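Local coordinates for protein AmbC (Sorangium cellulosum, PDB 5O15) that acts as a bifunctional dehydratase-cyclase domain of a polyketide synthase, in the biosynthesis of ambruticin, a heterocycle-containing natural product, at residues H51-G55 against T56-P60; A63-E66 against L67-A71; R293-T296 against A297-R301. One frame throughout, in Å; residues are numbered along the deposited sequence.

Contact 1 of 3, residues H51-G55 against T56-P60; sequences HVVLG and TVILP
The imidazole of His51 is met by Ile58 and Pro60, each at a different part of the ring. At its edge, His51 ND1 donates to the backbone oxygen of Ile58 over 2.8 Å. This oxygen lies close to the ring plane and the N-H points at it with an angle of 157°, although the nitrogen is tilted from the carbonyl plane. Over one face comes Pro60, whose CB sits 3.8 Å from the centroid of the His51 ring, almost on the ring normal, in a CH-pi contact. Pro60 CA is set nearer the rim, 3.5 Å from His51 CE1. The bond at the edge and the proline over the face should together restrict the ring's rotation, and Phe177 adds a further ring contact. With chi1 at -167° CG lies anti to the histidine's N, which brings the ring across to Ile58 and Pro60. The backbone behind is an antiparallel hairpin with a type I' turn from Val53 to Thr56, and His51, Gly55 and Pro60 have the spacing of the HxxxGxxxxP signature of polyketide synthase dehydratases. A side chain on Gly55 would run into the carbonyl oxygen of Leu54. Val53 and Thr56 form a hydrogen-bonded pair, Val53 N to Thr56 O at 2.8 Å and Thr56 N to Val53 O at 2.9 Å. A water bridges Leu54 O and Thr56 OG1. On the Val53 side of the hairpin, Val53 CG2 packs on Ile58 CG1 at 3.7 Å, and Met238 of strand 236-247 touches both. The other face carries Val52 and Val57, their CG2 atoms 4.2 Å apart.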
loop_
_atom_site.group_PDB
_atom_site.type_symbol
_atom_site.label_atom_id
_atom_site.label_comp_id
_atom_site.label_asym_id
_atom_site.label_seq_id
_atom_site.Cartn_x
_atom_site.Cartn_y
_atom_site.Cartn_z
ATOM N N HIS A 51 6.118 -7.432 8.302
ATOM C CA HIS A 51 6.660 -6.434 7.385
ATOM C C HIS A 51 7.976 -5.898 7.929
ATOM O O HIS A 51 8.085 -4.793 8.472
ATOM C CB HIS A 51 5.671 -5.299 7.127
ATOM C CG HIS A 51 6.083 -4.450 5.975
ATOM N ND1 HIS A 51 6.518 -3.156 6.147
ATOM C CD2 HIS A 51 6.149 -4.687 4.648
ATOM C CE1 HIS A 51 6.823 -2.630 4.974
ATOM N NE2 HIS A 51 6.617 -3.549 4.041
ATOM N N VAL A 52 9.015 -6.718 7.745
ATOM C CA VAL A 52 10.368 -6.402 8.172
ATOM C C VAL A 52 11.119 -5.853 6.973
ATOM O O VAL A 52 11.288 -6.565 5.969
ATOM C CB VAL A 52 11.074 -7.628 8.765
ATOM C CG1 VAL A 52 12.459 -7.240 9.263
ATOM C CG2 VAL A 52 10.226 -8.253 9.880
ATOM N N VAL A 53 11.563 -4.588 7.073
ATOM C CA VAL A 53 12.210 -3.894 5.973
ATOM C C VAL A 53 13.688 -3.760 6.317
ATOM O O VAL A 53 14.085 -2.946 7.158
ATOM C CB VAL A 53 11.579 -2.527 5.731
ATOM C CG1 VAL A 53 12.281 -1.865 4.602
ATOM C CG2 VAL A 53 10.090 -2.687 5.438
ATOM N N LEU A 54 14.507 -4.637 5.721
ATOM C CA LEU A 54 15.959 -4.602 5.924
ATOM C C LEU A 54 16.314 -4.636 7.410
ATOM O O LEU A 54 17.252 -3.980 7.863
ATOM C CB LEU A 54 16.619 -3.409 5.222
ATOM C CG LEU A 54 16.366 -3.238 3.723
ATOM C CD1 LEU A 54 17.006 -1.965 3.191
ATOM C CD2 LEU A 54 16.840 -4.491 2.933
ATOM N N GLY A 55 15.540 -5.390 8.182
ATOM C CA GLY A 55 15.758 -5.555 9.602
ATOM C C GLY A 55 14.889 -4.683 10.498
ATOM O O GLY A 55 14.872 -4.911 11.714
ATOM N N THR A 56 14.164 -3.700 9.954
ATOM C CA THR A 56 13.374 -2.770 10.751
ATOM C C THR A 56 11.896 -3.051 10.557
ATOM O O THR A 56 11.403 -3.086 9.428
ATOM C CB THR A 56 13.719 -1.342 10.342
ATOM O OG1 THR A 56 15.093 -1.093 10.683
ATOM C CG2 THR A 56 12.826 -0.304 11.067
ATOM N N VAL A 57 11.172 -3.174 11.663
ATOM C CA VAL A 57 9.773 -3.585 11.602
ATOM C C VAL A 57 8.920 -2.322 11.525
ATOM O O VAL A 57 8.831 -1.562 12.496
ATOM C CB VAL A 57 9.394 -4.435 12.818
ATOM C CG1 VAL A 57 8.003 -4.972 12.627
ATOM C CG2 VAL A 57 10.419 -5.561 13.052
ATOM N N ILE A 58 8.302 -2.086 10.377
ATOM C CA ILE A 58 7.508 -0.880 10.164
ATOM C C ILE A 58 6.211 -1.261 9.468
ATOM O O ILE A 58 6.141 -2.243 8.722
ATOM C CB ILE A 58 8.247 0.192 9.335
ATOM C CG1 ILE A 58 8.663 -0.351 7.961
ATOM C CG2 ILE A 58 9.383 0.777 10.144
ATOM C CD1 ILE A 58 9.325 0.701 7.074
ATOM N N LEU A 59 5.174 -0.471 9.700
ATOM C CA LEU A 59 3.916 -0.694 9.019
ATOM C C LEU A 59 4.142 -0.551 7.513
ATOM O O LEU A 59 4.865 0.342 7.088
ATOM C CB LEU A 59 2.892 0.328 9.530
ATOM C CG LEU A 59 1.419 0.046 9.185
ATOM C CD1 LEU A 59 0.853 -1.202 9.891
ATOM C CD2 LEU A 59 0.581 1.250 9.443
ATOM N N PRO A 60 3.572 -1.415 6.673
ATOM C CA PRO A 60 3.704 -1.177 5.227
ATOM C C PRO A 60 3.078 0.144 4.821
ATOM O O PRO A 60 2.008 0.507 5.302
ATOM C CB PRO A 60 2.955 -2.354 4.593
ATOM C CG PRO A 60 2.016 -2.795 5.632
ATOM C CD PRO A 60 2.717 -2.573 6.950
HETATM O O HOH W 1 16.952 -1.462 8.851
#

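Contact 2 of 3, residues A63-E66 against L67-A71; sequences AFVE and LALAA
Val65 and Leu69, one turn apart, make a buried local contact within helix 61-75 of the double hotdog fold, where strands pack around the helix. Four successive backbone bonds of the alpha-helical i to i+4 pattern join 63-66 to 67-71, among them Leu69 N to Val65 O at 2.8 Å and Ala70 N to Glu66 O at 2.9 Å. The side chains of Val65 and Leu69 lie side by side and point the same way, Val65 CG1 being 4.0 Å from Leu69 CD1. This apolar flank faces strand 236-247, with Trp242 and Val245 against Val65 and Leu247 against Leu69. Ala68 touches Phe114, Val80 and Leu83, while the ring of Phe64 meets that of His131 with nearly parallel planes. Glu66 is the polar exception: its chain bends at chi2 (66°), and its buried carboxylate is satisfied by hydrogen bonds with His19 NE2 and Gly208 N at OE2 and with Leu209 N at OE1. Both leucines hold CG beside their own backbone N, which lays the branch point over a carbonyl one turn back, Leu67 CG at 3.3 Å from Ala63 O and Leu69 CG at 3.3 Å from Val65 O.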
loop_
_atom_site.group_PDB
_atom_site.type_symbol
_atom_site.label_atom_id
_atom_site.label_comp_id
_atom_site.label_asym_id
_atom_site.label_seq_id
_atom_site.Cartn_x
_atom_site.Cartn_y
_atom_site.Cartn_z
ATOM N N ALA A 63 -0.522 0.439 4.082
ATOM C CA ALA A 63 -1.490 0.678 5.144
ATOM C C ALA A 63 -1.895 2.154 5.224
ATOM O O ALA A 63 -3.045 2.462 5.568
ATOM C CB ALA A 63 -0.939 0.257 6.492
ATOM N N PHE A 64 -0.992 3.082 4.883
ATOM C CA PHE A 64 -1.364 4.496 4.832
ATOM C C PHE A 64 -2.303 4.738 3.669
ATOM O O PHE A 64 -3.236 5.526 3.783
ATOM C CB PHE A 64 -0.122 5.385 4.727
ATOM C CG PHE A 64 0.845 5.213 5.834
ATOM C CD1 PHE A 64 0.456 5.247 7.158
ATOM C CD2 PHE A 64 2.175 4.976 5.546
ATOM C CE1 PHE A 64 1.421 5.077 8.175
ATOM C CE2 PHE A 64 3.113 4.826 6.535
ATOM C CZ PHE A 64 2.739 4.813 7.828
ATOM N N VAL A 65 -2.103 4.026 2.553
ATOM C CA VAL A 65 -3.045 4.095 1.449
ATOM C C VAL A 65 -4.424 3.624 1.884
ATOM O O VAL A 65 -5.440 4.262 1.590
ATOM C CB VAL A 65 -2.505 3.333 0.232
ATOM C CG1 VAL A 65 -3.511 3.331 -0.880
ATOM C CG2 VAL A 65 -1.180 3.927 -0.240
ATOM N N GLU A 66 -4.482 2.481 2.572
ATOM C CA GLU A 66 -5.740 1.950 3.075
ATOM C C GLU A 66 -6.429 2.952 3.998
ATOM O O GLU A 66 -7.646 3.153 3.904
ATOM C CB GLU A 66 -5.481 0.614 3.788
ATOM C CG GLU A 66 -6.605 0.119 4.671
ATOM C CD GLU A 66 -7.888 -0.267 3.936
ATOM O OE1 GLU A 66 -7.966 -0.160 2.696
ATOM O OE2 GLU A 66 -8.861 -0.636 4.636
ATOM N N LEU A 67 -5.675 3.568 4.910
ATOM C CA LEU A 67 -6.288 4.533 5.813
ATOM C C LEU A 67 -6.814 5.742 5.048
ATOM O O LEU A 67 -7.896 6.253 5.359
ATOM C CB LEU A 67 -5.282 4.927 6.903
ATOM C CG LEU A 67 -5.008 3.805 7.927
ATOM C CD1 LEU A 67 -3.777 4.106 8.742
ATOM C CD2 LEU A 67 -6.227 3.577 8.803
ATOM N N ALA A 68 -6.077 6.200 4.043
ATOM C CA ALA A 68 -6.548 7.316 3.227
ATOM C C ALA A 68 -7.793 6.939 2.424
ATOM O O ALA A 68 -8.709 7.753 2.293
ATOM C CB ALA A 68 -5.437 7.768 2.291
ATOM N N LEU A 69 -7.845 5.702 1.896
ATOM C CA LEU A 69 -9.042 5.232 1.218
ATOM C C LEU A 69 -10.236 5.164 2.162
ATOM O O LEU A 69 -11.370 5.423 1.749
ATOM C CB LEU A 69 -8.789 3.867 0.559
ATOM C CG LEU A 69 -7.855 3.897 -0.657
ATOM C CD1 LEU A 69 -7.371 2.489 -0.953
ATOM C CD2 LEU A 69 -8.540 4.471 -1.859
ATOM N N ALA A 70 -10.008 4.767 3.416
ATOM C CA ALA A 70 -11.090 4.749 4.393
ATOM C C ALA A 70 -11.601 6.163 4.656
ATOM O O ALA A 70 -12.813 6.389 4.768
ATOM C CB ALA A 70 -10.624 4.101 5.695
ATOM N N ALA A 71 -10.681 7.134 4.735
ATOM C CA ALA A 71 -11.064 8.531 4.912
ATOM C C ALA A 71 -11.857 9.017 3.719
ATOM O O ALA A 71 -12.862 9.717 3.896
ATOM C CB ALA A 71 -9.816 9.374 5.156
#

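Contact 3 of 3, residues R293-T296 against A297-R301; sequences RWAT and AEHVR
Thr296 receives the backbone N-H of His299 on its side-chain oxygen, the capping bond of an N-cap residue, just ahead of helix 297-305 and straight after strand 283-295 in the second half of the double hotdog fold. Thr296 OG1 lies 3.0 Å from His299 N. Chi1 of 67° puts this hydroxyl between the threonine's own N and carbonyl carbon, which turns it toward the first turn of the helix. The chain bends sharply here, as strand 293-295 and helix 297-301 run at 93° to each other. Thr296 also opens the regular helical bonding, since its carbonyl oxygen takes Val300 N at 3.1 Å. The side chains of Thr296 and His299 cross at about a right angle, with Thr296 OG1 3.4 Å from His299 CB. An alanine at the position of Thr296 removes the hydroxyl and would probably leave His299 N without its capping acceptor and the start of the helix held by the backbone bond from Thr296 O. Ala295 fills the inside of the bend. Its CB touches Val300 CG2 at 4.0 Å and approaches the ring of His299 obliquely, 4.0 Å from CD2. Val300 CG2 also lies 3.4 Å from Thr296 O, the oxygen its own N-H is bonded to. Met238 of strand 236-247 packs against both Ala295 and Val300, and Thr56 reaches Val300 from strand 56-57 of the hairpin. Along the exposed side of the helix Glu298 bends at chi2 to meet Arg301 in a salt bridge. Arg301 NE lies 2.9 Å from Glu298 OE2, meeting it on the syn side, though well out of the carboxylate plane, and the N-H points at this oxygen with an angle of 176°, the oxygen lying in the guanidinium plane.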
loop_
_atom_site.group_PDB
_atom_site.type_symbol
_atom_site.label_atom_id
_atom_site.label_comp_id
_atom_site.label_asym_id
_atom_site.label_seq_id
_atom_site.Cartn_x
_atom_site.Cartn_y
_atom_site.Cartn_z
ATOM N N ARG A 293 11.879 5.023 -3.852
ATOM C CA ARG A 293 13.275 5.418 -3.883
ATOM C C ARG A 293 14.105 4.391 -3.132
ATOM O O ARG A 293 13.714 3.958 -2.051
ATOM C CB ARG A 293 13.434 6.780 -3.189
ATOM C CG ARG A 293 14.825 7.316 -3.137
ATOM C CD ARG A 293 14.876 8.685 -2.462
ATOM N NE ARG A 293 14.155 9.714 -3.208
ATOM C CZ ARG A 293 13.008 10.281 -2.834
ATOM N NH1 ARG A 293 12.405 9.928 -1.703
ATOM N NH2 ARG A 293 12.466 11.225 -3.593
ATOM N N TRP A 294 15.255 4.036 -3.697
ATOM C CA TRP A 294 16.156 3.096 -3.041
ATOM C C TRP A 294 16.614 3.623 -1.690
ATOM O O TRP A 294 16.976 4.797 -1.562
ATOM C CB TRP A 294 17.362 2.826 -3.935
ATOM C CG TRP A 294 17.049 1.917 -5.086
ATOM C CD1 TRP A 294 16.503 2.260 -6.293
ATOM C CD2 TRP A 294 17.245 0.511 -5.123
ATOM N NE1 TRP A 294 16.372 1.143 -7.088
ATOM C CE2 TRP A 294 16.819 0.058 -6.383
ATOM C CE3 TRP A 294 17.757 -0.414 -4.213
ATOM C CZ2 TRP A 294 16.892 -1.265 -6.755
ATOM C CZ3 TRP A 294 17.827 -1.743 -4.588
ATOM C CH2 TRP A 294 17.389 -2.154 -5.845
ATOM N N ALA A 295 16.582 2.753 -0.679
ATOM C CA ALA A 295 16.955 3.111 0.685
ATOM C C ALA A 295 17.858 2.024 1.260
ATOM O O ALA A 295 17.656 0.827 1.012
ATOM C CB ALA A 295 15.719 3.202 1.580
ATOM N N THR A 296 18.840 2.440 2.047
ATOM C CA THR A 296 19.699 1.485 2.738
ATOM C C THR A 296 19.073 1.060 4.065
ATOM O O THR A 296 18.146 1.701 4.580
ATOM C CB THR A 296 21.044 2.121 3.065
ATOM O OG1 THR A 296 20.827 3.150 4.033
ATOM C CG2 THR A 296 21.715 2.689 1.836
ATOM N N ALA A 297 19.628 -0.023 4.634
ATOM C CA ALA A 297 19.154 -0.517 5.920
ATOM C C ALA A 297 19.269 0.559 6.994
ATOM O O ALA A 297 18.385 0.689 7.836
ATOM C CB ALA A 297 19.924 -1.783 6.324
ATOM N N GLU A 298 20.400 1.259 7.030
ATOM C CA GLU A 298 20.605 2.297 8.034
ATOM C C GLU A 298 19.626 3.451 7.839
ATOM O O GLU A 298 19.133 4.019 8.818
ATOM C CB GLU A 298 22.041 2.800 7.953
ATOM C CG GLU A 298 22.385 3.899 8.936
ATOM C CD GLU A 298 22.164 3.509 10.388
ATOM O OE1 GLU A 298 22.079 4.424 11.236
ATOM O OE2 GLU A 298 22.070 2.304 10.691
ATOM N N HIS A 299 19.326 3.812 6.589
ATOM C CA HIS A 299 18.357 4.881 6.352
ATOM C C HIS A 299 17.002 4.510 6.941
ATOM O O HIS A 299 16.357 5.319 7.620
ATOM C CB HIS A 299 18.211 5.118 4.852
ATOM C CG HIS A 299 17.252 6.208 4.516
ATOM N ND1 HIS A 299 17.645 7.521 4.455
ATOM C CD2 HIS A 299 15.923 6.196 4.261
ATOM C CE1 HIS A 299 16.601 8.282 4.173
ATOM N NE2 HIS A 299 15.541 7.503 4.048
ATOM N N VAL A 300 16.559 3.271 6.696
ATOM C CA VAL A 300 15.267 2.822 7.207
ATOM C C VAL A 300 15.286 2.769 8.725
ATOM O O VAL A 300 14.332 3.195 9.387
ATOM C CB VAL A 300 14.881 1.465 6.587
ATOM C CG1 VAL A 300 13.583 0.974 7.197
ATOM C CG2 VAL A 300 14.744 1.596 5.086
ATOM N N ARG A 301 16.376 2.259 9.306
ATOM C CA ARG A 301 16.471 2.172 10.757
ATOM C C ARG A 301 16.370 3.555 11.383
ATOM O O ARG A 301 15.639 3.761 12.356
ATOM C CB ARG A 301 17.807 1.542 11.145
ATOM C CG ARG A 301 17.974 1.322 12.650
ATOM C CD ARG A 301 19.429 1.074 13.027
ATOM N NE ARG A 301 20.216 2.300 12.878
ATOM C CZ ARG A 301 20.107 3.365 13.671
ATOM N NH1 ARG A 301 19.240 3.363 14.676
ATOM N NH2 ARG A 301 20.854 4.442 13.453
#

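Overall arrangement
From the N terminus the three contacts come in series, each local to one continuous stretch, so none nests in or crosses another. Contact 1 closes the short hairpin loop at 51-60, and the chain then runs directly into helix 61-75, where contact 2 spans successive turns. Leu59 CD2 and Phe64 CE1, 4.1 Å apart, join hairpin and helix. Contact 3 arrives near the C terminus, at the end of strand 283-295, yet returns to the hairpin: Leu54 packs on Ala295, Thr296 and Ala297, and Thr56 on Arg301. This packing adds a tie between the two hotdog halves, which also meet where strands 79-85 and 236-247 pair. The nearest atoms of contacts 2 and 3 are about 11 Å apart.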